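Local atomic coordinates of putative carbohydrate binding protein (Pseudomonas aeruginosa, PDB entry 3QEC), a protein that probably binds carbohydrates, with binding of heparin and suramin reported, and may act in carbohydrate transport and biofilm formation. Residues 117-122 with 126-131; 28-33 with 130-135; 61-66 with 73-78; 99-104 with 109-114; 13-18 with 54-59. All coordinates share one frame; numbering follows the deposited sequence.

Contact 1 of 5, residues 117-122 with 126-131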
# COMPACT_ATOMS: atom_id res chain seq x y z
N TRP A 117 -2.29 -9.88 -11.93
CA TRP A 117 -3.01 -10.23 -13.14
C TRP A 117 -2.36 -11.49 -13.74
O TRP A 117 -1.35 -11.97 -13.24
CB TRP A 117 -3.07 -9.05 -14.14
CG TRP A 117 -1.73 -8.63 -14.67
CD1 TRP A 117 -1.14 -9.07 -15.82
CD2 TRP A 117 -0.78 -7.77 -14.03
NE1 TRP A 117 0.13 -8.55 -15.92
CE2 TRP A 117 0.36 -7.71 -14.86
CE3 TRP A 117 -0.78 -7.03 -12.83
CZ2 TRP A 117 1.49 -6.94 -14.54
CZ3 TRP A 117 0.33 -6.27 -12.51
CH2 TRP A 117 1.45 -6.24 -13.36
N SER A 118 -2.98 -12.03 -14.79
CA SER A 118 -2.52 -13.25 -15.46
C SER A 118 -1.95 -12.98 -16.83
O SER A 118 -2.49 -12.17 -17.61
CB SER A 118 -3.66 -14.26 -15.57
OG SER A 118 -3.68 -15.06 -14.40
N ALA A 119 -0.87 -13.69 -17.13
CA ALA A 119 -0.16 -13.64 -18.40
C ALA A 119 0.01 -15.05 -18.94
O ALA A 119 -0.10 -16.01 -18.17
CB ALA A 119 1.20 -12.98 -18.19
N GLN A 120 0.26 -15.18 -20.25
CA GLN A 120 0.50 -16.46 -20.93
C GLN A 120 1.93 -16.48 -21.43
O GLN A 120 2.49 -15.41 -21.70
CB GLN A 120 -0.49 -16.67 -22.09
CG GLN A 120 -1.95 -16.83 -21.68
CD GLN A 120 -2.23 -18.11 -20.92
OE1 GLN A 120 -2.13 -19.22 -21.46
NE2 GLN A 120 -2.60 -17.96 -19.65
N SER A 121 2.55 -17.67 -21.53
CA SER A 121 3.92 -17.74 -22.02
C SER A 121 4.10 -18.91 -22.99
O SER A 121 3.98 -18.71 -24.21
CB SER A 121 4.91 -17.80 -20.86
OG SER A 121 6.21 -17.55 -21.36
N ASP A 122 4.40 -20.12 -22.49
CA ASP A 122 4.55 -21.28 -23.36
C ASP A 122 3.31 -22.18 -23.17
O ASP A 122 3.41 -23.37 -22.85
CB ASP A 122 5.89 -22.01 -23.07
CG ASP A 122 6.39 -22.96 -24.16
OD1 ASP A 122 5.83 -22.93 -25.28
OD2 ASP A 122 7.35 -23.71 -23.89
N ILE A 126 0.94 -17.54 -16.03
CA ILE A 126 1.88 -16.89 -15.12
C ILE A 126 1.11 -15.86 -14.32
O ILE A 126 0.23 -15.20 -14.88
CB ILE A 126 3.03 -16.22 -15.96
CG1 ILE A 126 3.67 -17.15 -17.03
CG2 ILE A 126 4.09 -15.50 -15.11
CD1 ILE A 126 4.37 -18.47 -16.55
N THR A 127 1.44 -15.70 -13.03
CA THR A 127 0.84 -14.64 -12.20
C THR A 127 1.86 -13.51 -12.14
O THR A 127 3.04 -13.74 -11.82
CB THR A 127 0.35 -15.14 -10.84
OG1 THR A 127 -0.65 -16.12 -11.07
CG2 THR A 127 -0.22 -14.03 -9.98
N GLU A 128 1.44 -12.30 -12.55
CA GLU A 128 2.29 -11.13 -12.61
C GLU A 128 1.88 -10.10 -11.55
O GLU A 128 0.78 -10.18 -10.99
CB GLU A 128 2.26 -10.52 -14.02
CG GLU A 128 2.87 -11.41 -15.09
CD GLU A 128 3.66 -10.66 -16.14
OE1 GLU A 128 4.80 -10.25 -15.84
OE2 GLU A 128 3.14 -10.48 -17.27
N GLY A 129 2.77 -9.15 -11.27
CA GLY A 129 2.53 -8.11 -10.28
C GLY A 129 2.78 -8.56 -8.86
O GLY A 129 3.49 -9.55 -8.62
N GLY A 130 2.21 -7.82 -7.92
CA GLY A 130 2.35 -8.07 -6.49
C GLY A 130 2.03 -6.85 -5.67
O GLY A 130 1.17 -6.05 -6.05
N THR A 131 2.71 -6.70 -4.52
CA THR A 131 2.49 -5.58 -3.60
C THR A 131 3.42 -4.42 -3.93
O THR A 131 4.53 -4.62 -4.44
CB THR A 131 2.65 -6.02 -2.12
OG1 THR A 131 3.96 -6.57 -1.94
CG2 THR A 131 1.61 -7.03 -1.68
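W117 and E128 face each other as a hydrogen-bonded pair near the outer end of a beta hairpin, and with I126 they account for most of the surface buried here. The indole of W117 is turned back over its partner strand: CG stands between the backbone N and the carbonyl carbon (chi1 65°), a torsion that lays the ring over E128 CB and the backbone of G129. E128 then supplies the methylene that meets it. Its CB lies 3.8 Å from the centroid of the five-membered ring of W117, 28° off the normal, a CH-pi contact over the face. Farther along the indole, W117 CZ3 comes to 3.6 Å from G129 CA, a site without a side chain beside the six-membered ring.

Beyond CB, the E128 chain bends at chi2 and carries its carboxylate past the CB of A119; OE2 is hydrogen-bonded to S34 and OE1 to the backbone N of A35. I126 makes looser contacts, its CB 4.3 Å from A119 CB and its CG1 4.1 Å from S121 CB. Underneath runs antiparallel backbone pairing of uneven strength. A119 and I126 exchange two short bonds, I126 N to A119 O being 2.8 Å. E128 N gives to W117 O at 2.9 Å, but the return bond from W117 N to E128 O is longer, 3.2 Å, with its donor well above the carbonyl plane. S118 and T127 form the non-hydrogen-bonded pair between them, with side chains on the other face.

The chemistry implies a division of labour within E128: its aliphatic part covers an indole, while its charged end ties the hairpin to the 34-35 segment.

Contact 2 of 5, residues 28-33 with 130-135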
# COMPACT_ATOMS: atom_id res chain seq x y z
N GLY A 28 -3.56 10.19 -6.37
CA GLY A 28 -2.53 9.33 -6.92
C GLY A 28 -3.01 8.41 -8.00
O GLY A 28 -4.20 8.38 -8.33
N ASP A 29 -2.05 7.65 -8.53
CA ASP A 29 -2.23 6.68 -9.61
C ASP A 29 -1.54 5.39 -9.25
O ASP A 29 -0.43 5.41 -8.71
CB ASP A 29 -1.66 7.24 -10.93
CG ASP A 29 -2.42 8.47 -11.43
OD1 ASP A 29 -3.56 8.30 -11.91
OD2 ASP A 29 -1.86 9.58 -11.35
N LEU A 30 -2.23 4.27 -9.51
CA LEU A 30 -1.72 2.93 -9.25
C LEU A 30 -1.50 2.17 -10.55
O LEU A 30 -2.42 2.09 -11.39
CB LEU A 30 -2.66 2.14 -8.31
CG LEU A 30 -2.40 0.63 -8.16
CD1 LEU A 30 -1.16 0.35 -7.32
CD2 LEU A 30 -3.60 -0.07 -7.56
N TYR A 31 -0.29 1.60 -10.71
CA TYR A 31 0.06 0.76 -11.86
C TYR A 31 1.35 -0.01 -11.61
O TYR A 31 2.19 0.42 -10.80
CB TYR A 31 0.15 1.55 -13.18
CG TYR A 31 1.36 2.44 -13.34
CD1 TYR A 31 1.38 3.73 -12.83
CD2 TYR A 31 2.47 2.00 -14.07
CE1 TYR A 31 2.49 4.57 -13.01
CE2 TYR A 31 3.59 2.82 -14.24
CZ TYR A 31 3.59 4.11 -13.72
OH TYR A 31 4.69 4.90 -13.91
N LEU A 32 1.50 -1.14 -12.29
CA LEU A 32 2.71 -1.97 -12.25
C LEU A 32 3.07 -2.32 -13.69
O LEU A 32 2.26 -2.05 -14.57
CB LEU A 32 2.53 -3.22 -11.35
CG LEU A 32 2.48 -2.96 -9.81
CD1 LEU A 32 2.36 -4.26 -9.05
CD2 LEU A 32 3.68 -2.16 -9.31
N THR A 33 4.27 -2.85 -13.94
CA THR A 33 4.70 -3.18 -15.31
C THR A 33 4.89 -4.69 -15.46
O THR A 33 5.51 -5.31 -14.61
CB THR A 33 6.01 -2.44 -15.67
OG1 THR A 33 5.83 -1.04 -15.51
CG2 THR A 33 6.47 -2.70 -17.09
N GLY A 130 2.21 -7.82 -7.92
CA GLY A 130 2.35 -8.07 -6.49
C GLY A 130 2.03 -6.85 -5.67
O GLY A 130 1.17 -6.05 -6.05
N THR A 131 2.71 -6.70 -4.52
CA THR A 131 2.49 -5.58 -3.60
C THR A 131 3.42 -4.42 -3.93
O THR A 131 4.53 -4.62 -4.44
CB THR A 131 2.65 -6.02 -2.12
OG1 THR A 131 3.96 -6.57 -1.94
CG2 THR A 131 1.61 -7.03 -1.68
N VAL A 132 2.93 -3.19 -3.66
CA VAL A 132 3.68 -1.95 -3.85
C VAL A 132 3.32 -1.03 -2.66
O VAL A 132 2.14 -0.85 -2.33
CB VAL A 132 3.51 -1.30 -5.25
CG1 VAL A 132 2.03 -1.04 -5.61
CG2 VAL A 132 4.36 -0.02 -5.40
N THR A 133 4.36 -0.51 -1.96
CA THR A 133 4.23 0.33 -0.77
C THR A 133 5.23 1.48 -0.82
O THR A 133 6.42 1.26 -1.06
CB THR A 133 4.44 -0.55 0.49
OG1 THR A 133 3.53 -1.65 0.47
CG2 THR A 133 4.33 0.22 1.80
N LYS A 134 4.75 2.71 -0.56
CA LYS A 134 5.56 3.93 -0.51
C LYS A 134 5.28 4.73 0.77
O LYS A 134 4.23 4.53 1.41
CB LYS A 134 5.27 4.82 -1.75
CG LYS A 134 5.70 4.23 -3.10
CD LYS A 134 7.19 4.41 -3.35
CE LYS A 134 7.66 3.68 -4.58
NZ LYS A 134 9.08 3.98 -4.86
N LEU A 135 6.20 5.64 1.12
CA LEU A 135 6.04 6.57 2.24
C LEU A 135 5.45 7.89 1.73
O LEU A 135 5.93 8.41 0.70
CB LEU A 135 7.39 6.86 2.93
CG LEU A 135 7.97 5.84 3.94
CD1 LEU A 135 9.47 6.04 4.12
CD2 LEU A 135 7.27 5.94 5.32
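L32 and V132 meet in the interior of a beta sandwich, where strand 24-33 of one sheet faces strand 125-138 of the other. The two segments approach to 9.0 Å between axes, with an angle of 131° between their chain directions. No hydrogen bond joins them, and side chains span the gap.

L32 does most of the reaching, heading toward the opposite strand from its CB. With CG anti to the carbonyl carbon and beside the backbone N (chi1 -72°), its two methyls are divided between two targets. CD1 settles against the backbone of G130, 3.7 Å from the O of that residue, a place where glycine offers main chain in place of a side chain. CD2 turns to the branch point of V132 and lies 4.2 Å from its CB. L30, two residues earlier on the same strand, starts out less directly aimed, but its end swings inward and brings CD1 to 3.9 Å from V132 CG1. V132 is therefore touched by both leucines, each running past it in the opposite direction instead of meeting it head on.

Neighbouring strands complete the surroundings: L30 also touches S113, L32 touches W117, and both L30 and V132 touch L148 of strand 146-148. A buried cluster of branched aliphatic groups, supplied by strands in two facing sheets, is the arrangement typical of a beta-sandwich core.

Contact 3 of 5, residues 61-66 with 73-78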
# COMPACT_ATOMS: atom_id res chain seq x y z
N ALA A 61 8.67 -4.29 5.06
CA ALA A 61 10.00 -4.70 4.61
C ALA A 61 9.94 -6.11 4.01
O ALA A 61 10.52 -6.35 2.95
CB ALA A 61 11.00 -4.67 5.76
N LYS A 62 9.20 -7.03 4.66
CA LYS A 62 9.10 -8.41 4.18
C LYS A 62 7.96 -8.59 3.14
O LYS A 62 8.14 -9.41 2.24
CB LYS A 62 8.95 -9.40 5.36
N PHE A 63 6.82 -7.84 3.22
CA PHE A 63 5.70 -8.11 2.29
C PHE A 63 5.16 -6.91 1.49
O PHE A 63 4.22 -7.09 0.71
CB PHE A 63 4.51 -8.72 3.07
CG PHE A 63 4.88 -9.88 3.98
CD1 PHE A 63 5.12 -11.15 3.45
CD2 PHE A 63 5.04 -9.68 5.35
CE1 PHE A 63 5.50 -12.21 4.29
CE2 PHE A 63 5.42 -10.74 6.18
CZ PHE A 63 5.65 -12.00 5.65
N GLY A 64 5.75 -5.73 1.65
CA GLY A 64 5.26 -4.50 1.04
C GLY A 64 5.58 -4.22 -0.41
O GLY A 64 4.82 -3.49 -1.06
N ASN A 65 6.72 -4.74 -0.92
CA ASN A 65 7.13 -4.54 -2.32
C ASN A 65 7.61 -5.88 -2.87
O ASN A 65 8.75 -6.03 -3.30
CB ASN A 65 8.20 -3.43 -2.42
CG ASN A 65 7.66 -2.04 -2.20
OD1 ASN A 65 6.98 -1.46 -3.06
ND2 ASN A 65 7.98 -1.45 -1.04
N LEU A 66 6.71 -6.86 -2.86
CA LEU A 66 7.01 -8.23 -3.21
C LEU A 66 6.17 -8.73 -4.37
O LEU A 66 4.94 -8.71 -4.31
CB LEU A 66 6.78 -9.11 -1.94
CG LEU A 66 6.98 -10.64 -2.01
CD1 LEU A 66 8.39 -11.01 -2.46
CD2 LEU A 66 6.64 -11.29 -0.68
N PRO A 73 6.29 -20.05 -0.76
CA PRO A 73 5.00 -20.72 -0.49
C PRO A 73 4.84 -21.17 0.97
O PRO A 73 3.71 -21.29 1.45
CB PRO A 73 5.00 -21.91 -1.44
CG PRO A 73 6.43 -22.17 -1.73
CD PRO A 73 7.14 -20.85 -1.67
N ASP A 74 5.98 -21.40 1.68
CA ASP A 74 6.02 -21.83 3.08
C ASP A 74 5.88 -20.63 4.05
O ASP A 74 5.54 -20.85 5.22
CB ASP A 74 7.31 -22.62 3.37
N VAL A 75 6.14 -19.39 3.58
CA VAL A 75 6.06 -18.16 4.39
C VAL A 75 4.72 -17.43 4.14
O VAL A 75 4.46 -16.96 3.03
CB VAL A 75 7.29 -17.22 4.18
CG1 VAL A 75 7.11 -15.89 4.90
CG2 VAL A 75 8.59 -17.90 4.61
N GLN A 76 3.90 -17.33 5.19
CA GLN A 76 2.61 -16.62 5.15
C GLN A 76 2.68 -15.32 5.99
O GLN A 76 3.27 -15.36 7.08
CB GLN A 76 1.46 -17.53 5.65
CG GLN A 76 1.12 -18.69 4.72
CD GLN A 76 0.77 -18.25 3.31
OE1 GLN A 76 -0.05 -17.35 3.08
NE2 GLN A 76 1.41 -18.88 2.32
N PRO A 77 2.12 -14.17 5.52
CA PRO A 77 2.18 -12.95 6.33
C PRO A 77 1.49 -13.15 7.68
O PRO A 77 0.47 -13.85 7.75
CB PRO A 77 1.47 -11.90 5.46
CG PRO A 77 1.53 -12.44 4.09
CD PRO A 77 1.40 -13.92 4.25
N PRO A 78 2.08 -12.63 8.77
CA PRO A 78 1.47 -12.83 10.09
C PRO A 78 0.18 -12.02 10.27
O PRO A 78 -0.08 -11.05 9.54
CB PRO A 78 2.55 -12.35 11.05
CG PRO A 78 3.30 -11.32 10.28
CD PRO A 78 3.30 -11.80 8.87
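F63, near the C-terminal end of helix 54-63, packs against P77 in the irregular segment that returns past the helix end, giving a proline-aromatic CH-pi contact between a helix terminus and a long loop. The tight part is centred on this ring. P77 CB stands 4.0 Å from the F63 centroid and only 1° off the ring normal, so the pyrrolidine presents a C-H bearing carbon squarely over the middle of the aromatic face. The proline CG leans toward one side of the same ring, 3.9 Å from F63 CD1. Next along the loop, P78 comes in from the opposite direction and obliquely, its CD 3.6 Å from F63 CE2. The phenyl is aimed at this proline pair with CG anti to the carbonyl carbon (chi1 -49°). K62 CB, from its own helix, lies over the rim of the opposite face.

Matters are looser toward the start of the loop segment. V75 touches just the ring edge, close to its plane, and is itself exposed to solvent. Q76 starts away from F63 at its CB and makes a weak hydrogen bond within the loop, from NE2 to P73 O at 3.4 Å. No hydrogen bond crosses between the two segments, and the side-chain contacts are apolar. Y59, one turn earlier on the helix, extends the aromatic surface by touching both prolines and the F63 ring. At the outer margin of the contact, V75 CG1 lies 4.1 Å from F63 CE1.

Contact 4 of 5, residues 99-104 with 109-114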
# COMPACT_ATOMS: atom_id res chain seq x y z
N PHE A 99 -6.85 7.15 -7.48
CA PHE A 99 -7.40 7.08 -6.13
C PHE A 99 -7.34 8.46 -5.46
O PHE A 99 -6.53 9.31 -5.86
CB PHE A 99 -6.66 6.04 -5.27
CG PHE A 99 -5.18 6.27 -5.09
CD1 PHE A 99 -4.70 7.16 -4.12
CD2 PHE A 99 -4.25 5.56 -5.85
CE1 PHE A 99 -3.34 7.37 -3.95
CE2 PHE A 99 -2.87 5.75 -5.66
CZ PHE A 99 -2.43 6.65 -4.71
N ASP A 100 -8.19 8.68 -4.45
CA ASP A 100 -8.29 9.94 -3.72
C ASP A 100 -8.60 9.67 -2.24
O ASP A 100 -9.39 8.78 -1.94
CB ASP A 100 -9.38 10.85 -4.33
CG ASP A 100 -9.21 11.15 -5.81
OD1 ASP A 100 -8.47 12.09 -6.15
OD2 ASP A 100 -9.79 10.41 -6.64
N PHE A 101 -8.00 10.46 -1.33
CA PHE A 101 -8.24 10.42 0.11
C PHE A 101 -8.56 11.82 0.56
O PHE A 101 -8.00 12.78 0.02
CB PHE A 101 -7.03 9.88 0.88
CG PHE A 101 -6.70 8.42 0.72
CD1 PHE A 101 -5.83 7.99 -0.28
CD2 PHE A 101 -7.19 7.47 1.62
CE1 PHE A 101 -5.49 6.64 -0.42
CE2 PHE A 101 -6.84 6.12 1.49
CZ PHE A 101 -6.00 5.71 0.47
N ASP A 102 -9.49 11.96 1.51
CA ASP A 102 -9.88 13.26 2.03
C ASP A 102 -9.73 13.28 3.56
O ASP A 102 -9.64 12.21 4.18
CB ASP A 102 -11.32 13.61 1.59
CG ASP A 102 -12.38 12.64 2.05
OD1 ASP A 102 -12.81 12.74 3.24
OD2 ASP A 102 -12.79 11.77 1.24
N HIS A 103 -9.67 14.49 4.16
CA HIS A 103 -9.52 14.72 5.61
C HIS A 103 -8.33 13.94 6.21
O HIS A 103 -8.43 13.36 7.30
CB HIS A 103 -10.84 14.40 6.35
CG HIS A 103 -11.94 15.33 5.95
ND1 HIS A 103 -12.91 14.95 5.04
CD2 HIS A 103 -12.14 16.63 6.28
CE1 HIS A 103 -13.69 16.01 4.88
NE2 HIS A 103 -13.26 17.05 5.60
N ILE A 104 -7.18 13.97 5.52
CA ILE A 104 -5.97 13.29 5.97
C ILE A 104 -5.21 14.17 7.00
O ILE A 104 -4.79 15.29 6.69
CB ILE A 104 -5.05 12.85 4.78
CG1 ILE A 104 -5.76 11.85 3.84
CG2 ILE A 104 -3.68 12.29 5.24
CD1 ILE A 104 -6.58 10.73 4.55
N TYR A 109 2.93 8.48 6.65
CA TYR A 109 2.14 7.30 6.32
C TYR A 109 2.80 6.34 5.36
O TYR A 109 3.69 6.71 4.60
CB TYR A 109 0.82 7.75 5.64
CG TYR A 109 -0.05 8.68 6.45
CD1 TYR A 109 0.18 10.06 6.45
CD2 TYR A 109 -1.13 8.20 7.19
CE1 TYR A 109 -0.61 10.92 7.20
CE2 TYR A 109 -1.93 9.06 7.94
CZ TYR A 109 -1.65 10.41 7.96
OH TYR A 109 -2.42 11.26 8.70
N TYR A 110 2.28 5.10 5.37
CA TYR A 110 2.52 4.07 4.37
C TYR A 110 1.30 4.06 3.50
O TYR A 110 0.18 4.04 4.02
CB TYR A 110 2.77 2.66 4.97
CG TYR A 110 4.16 2.45 5.52
CD1 TYR A 110 5.28 2.55 4.70
CD2 TYR A 110 4.36 2.16 6.87
CE1 TYR A 110 6.57 2.41 5.22
CE2 TYR A 110 5.65 2.04 7.40
CZ TYR A 110 6.74 2.14 6.57
OH TYR A 110 8.01 1.99 7.09
N ILE A 111 1.48 4.17 2.19
CA ILE A 111 0.39 4.09 1.21
C ILE A 111 0.71 2.77 0.45
O ILE A 111 1.84 2.59 -0.01
CB ILE A 111 0.22 5.38 0.37
CG1 ILE A 111 -1.09 5.35 -0.46
CG2 ILE A 111 1.48 5.77 -0.43
CD1 ILE A 111 -1.52 6.75 -0.97
N SER A 112 -0.22 1.81 0.49
CA SER A 112 0.02 0.45 0.01
C SER A 112 -1.15 -0.17 -0.74
O SER A 112 -2.31 0.03 -0.36
CB SER A 112 0.35 -0.44 1.22
OG SER A 112 0.86 -1.71 0.84
N SER A 113 -0.83 -0.99 -1.76
CA SER A 113 -1.81 -1.71 -2.58
C SER A 113 -1.24 -3.05 -3.09
O SER A 113 -0.04 -3.31 -2.96
CB SER A 113 -2.26 -0.86 -3.76
OG SER A 113 -3.46 -1.36 -4.32
N GLU A 114 -2.12 -3.90 -3.65
CA GLU A 114 -1.78 -5.18 -4.25
C GLU A 114 -2.46 -5.28 -5.61
O GLU A 114 -3.69 -5.18 -5.71
CB GLU A 114 -2.17 -6.36 -3.33
CG GLU A 114 -1.89 -7.73 -3.92
CD GLU A 114 -1.77 -8.89 -2.95
OE1 GLU A 114 -1.77 -8.66 -1.72
OE2 GLU A 114 -1.61 -10.04 -3.42
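I111 and F99 meet across the interior of the beta sandwich, although strands 98-104 and 107-120 follow one another in the chain: the short connection takes the polypeptide from one sheet to the other, as in a beta-arch. Even close to that connection, I104 CA and Y109 CA are 10.1 Å apart, a spacing filled by side chains without any hydrogen bond across.

Apolar contacts come first. I111 sends one methyl, CD1, to two phenylalanines. It approaches F99 from the opposite direction and lies 3.5 Å from CE1 of that ring, while F101 CE1 is 4.0 Å from the same methyl, both approaches being oblique to the rings. The isoleucine chain reaches so far because CG1 is anti to the backbone N (chi1 -170°) and chi2 is also extended. Nearer the connection, I104 crosses Y109 at a slant, with CG2 3.9 Å from Y109 CZ. I26, L49 and V47 add further aliphatic surface to the cluster.

Backbone geometry marks the corner of the strand, where H103 and I104 together face G24 as a G1 beta bulge.

Hydrogen bonds involve partners outside the pair or lie within one segment. The hydroxyl of Y109 is hydrogen-bonded to P105 O within the connection, giving this oxygen a partner beside the I104 methyl. On the exposed side, H103 ND1 donates to D102 OD1 at 2.9 Å, meeting the anti side of the carboxylate 18° out of its plane.

Contact 5 of 5, residues 13-18 with 54-59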
# COMPACT_ATOMS: atom_id res chain seq x y z
N HIS A 13 2.52 3.86 22.19
CA HIS A 13 2.98 5.24 22.21
C HIS A 13 3.03 5.85 20.78
O HIS A 13 2.64 7.01 20.57
CB HIS A 13 4.35 5.30 22.92
CG HIS A 13 5.39 4.37 22.37
ND1 HIS A 13 5.38 3.01 22.67
CD2 HIS A 13 6.45 4.63 21.58
CE1 HIS A 13 6.41 2.50 22.03
NE2 HIS A 13 7.09 3.43 21.37
N GLU A 14 3.56 5.07 19.81
CA GLU A 14 3.69 5.54 18.43
C GLU A 14 2.34 5.87 17.82
O GLU A 14 2.23 6.88 17.14
CB GLU A 14 4.43 4.50 17.58
CG GLU A 14 5.92 4.49 17.84
CD GLU A 14 6.70 3.52 16.98
OE1 GLU A 14 6.35 3.37 15.79
OE2 GLU A 14 7.70 2.95 17.48
N TYR A 15 1.30 5.05 18.11
CA TYR A 15 -0.05 5.28 17.60
C TYR A 15 -0.74 6.44 18.37
O TYR A 15 -1.43 7.25 17.75
CB TYR A 15 -0.88 3.97 17.64
CG TYR A 15 -0.50 3.04 16.51
CD1 TYR A 15 -1.04 3.20 15.24
CD2 TYR A 15 0.50 2.07 16.68
CE1 TYR A 15 -0.63 2.40 14.17
CE2 TYR A 15 0.91 1.27 15.61
CZ TYR A 15 0.34 1.43 14.36
OH TYR A 15 0.72 0.64 13.30
N ALA A 16 -0.51 6.55 19.69
CA ALA A 16 -1.08 7.60 20.55
C ALA A 16 -0.60 9.01 20.14
O ALA A 16 -1.40 9.95 20.14
CB ALA A 16 -0.72 7.33 22.01
N ALA A 17 0.67 9.14 19.73
CA ALA A 17 1.26 10.41 19.30
C ALA A 17 0.73 10.89 17.93
O ALA A 17 0.95 12.04 17.58
CB ALA A 17 2.78 10.29 19.25
N THR A 18 0.04 10.04 17.16
CA THR A 18 -0.44 10.50 15.85
C THR A 18 -1.70 11.38 15.94
O THR A 18 -2.59 11.11 16.75
CB THR A 18 -0.69 9.32 14.87
OG1 THR A 18 -1.79 8.54 15.31
CG2 THR A 18 0.52 8.43 14.70
N SER A 54 7.10 1.80 13.54
CA SER A 54 8.18 0.82 13.57
C SER A 54 7.62 -0.62 13.35
O SER A 54 8.31 -1.47 12.78
CB SER A 54 8.96 0.92 14.87
OG SER A 54 8.17 0.56 15.99
N TYR A 55 6.35 -0.83 13.77
CA TYR A 55 5.56 -2.06 13.64
C TYR A 55 5.32 -2.39 12.15
O TYR A 55 5.70 -3.48 11.71
CB TYR A 55 4.22 -1.90 14.42
CG TYR A 55 3.35 -3.14 14.49
CD1 TYR A 55 3.74 -4.24 15.25
CD2 TYR A 55 2.13 -3.20 13.83
CE1 TYR A 55 2.94 -5.39 15.32
CE2 TYR A 55 1.33 -4.35 13.87
CZ TYR A 55 1.74 -5.44 14.62
OH TYR A 55 0.95 -6.57 14.68
N MSE A 56 4.73 -1.45 11.38
CA MSE A 56 4.44 -1.65 9.95
C MSE A 56 5.71 -1.56 9.05
O MSE A 56 5.71 -2.14 7.97
CB MSE A 56 3.34 -0.72 9.46
CG MSE A 56 1.96 -1.05 10.08
SE MSE A 56 1.51 -2.96 10.04
CE MSE A 56 1.05 -3.12 8.15
N LYS A 57 6.79 -0.89 9.52
CA LYS A 57 8.07 -0.83 8.80
C LYS A 57 8.62 -2.25 8.64
O LYS A 57 9.07 -2.63 7.56
CB LYS A 57 9.07 0.07 9.55
CG LYS A 57 10.48 0.12 8.93
CD LYS A 57 11.40 1.02 9.72
CE LYS A 57 12.78 1.10 9.13
NZ LYS A 57 13.60 2.15 9.81
N ALA A 58 8.54 -3.04 9.75
CA ALA A 58 8.97 -4.44 9.81
C ALA A 58 8.08 -5.32 8.89
O ALA A 58 8.59 -6.19 8.19
CB ALA A 58 8.90 -4.94 11.24
N TYR A 59 6.76 -5.05 8.87
CA TYR A 59 5.81 -5.80 8.04
C TYR A 59 6.07 -5.53 6.55
O TYR A 59 6.30 -6.48 5.79
CB TYR A 59 4.36 -5.46 8.42
CG TYR A 59 3.34 -6.28 7.66
CD1 TYR A 59 2.94 -7.54 8.11
CD2 TYR A 59 2.80 -5.82 6.45
CE1 TYR A 59 2.00 -8.30 7.40
CE2 TYR A 59 1.89 -6.58 5.72
CZ TYR A 59 1.47 -7.81 6.21
OH TYR A 59 0.57 -8.55 5.49
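E14 and S54 join two helices by a polar contact: a carboxylate from the short helix 12-16 meets the N-terminal end of helix 54-63, outside the beta sandwich. Both carboxylate oxygens are used. E14 OE1 accepts from the backbone N of S54 at 2.8 Å through its syn lone pair, in a nearly straight bond with 172° at the hydrogen. E14 OE2 takes the hydroxyl at 2.9 Å from S54 OG, again on the syn side but 24° out of the carboxylate plane. The two bonds fix the rotation of the carboxylate and hold both the backbone N-H and the hydroxyl of one serine. E14 reaches them with a chain extended beyond CG. S54 brings its hydroxyl round to the same carboxylate by setting OG between its own backbone N and carbonyl carbon (chi1 66°). A negative group at the N-terminal end of a helix would probably be favoured by the helix dipole.

Beside this polar pair the contact becomes aromatic and buried. Y15 crosses Y55 and selenomethionine M56 at about a right angle to each, and it is the hydroxyl end of Y15 that arrives there, hydrogen-bonded to T53 OG1 just before the helix. F10 extends the cluster, stacking on Y15 and meeting Y55 edge-to-face, while Y55 OH is hydrogen-bonded to the backbone N of D81. At the tip of its side chain, Y15 OH lies 3.8 Å from M56 CG and 4.1 Å from Y55 CD2.

How the contacts relate
Contacts 2 and 4 are the core pair, each spanning the two sheets with apolar side chains and no hydrogen bonds between segments; they meet where T133 and S112 join their hydroxyls. Contact 1 follows strands 107-120 and 125-138 outward to the surface, where the contact is the backbone pairing itself, and its W117 rests on L32 of contact 2. Contacts 3 and 5 share helix 54-63. Contact 5, largely buried though away from the sandwich interior, sets a carboxylate at its start; in contact 3, a surface contact, prolines of a loop cover the F63 ring near the other end. T131 OG1, bonded to F63 O and L66 N, ties that end to the sheet.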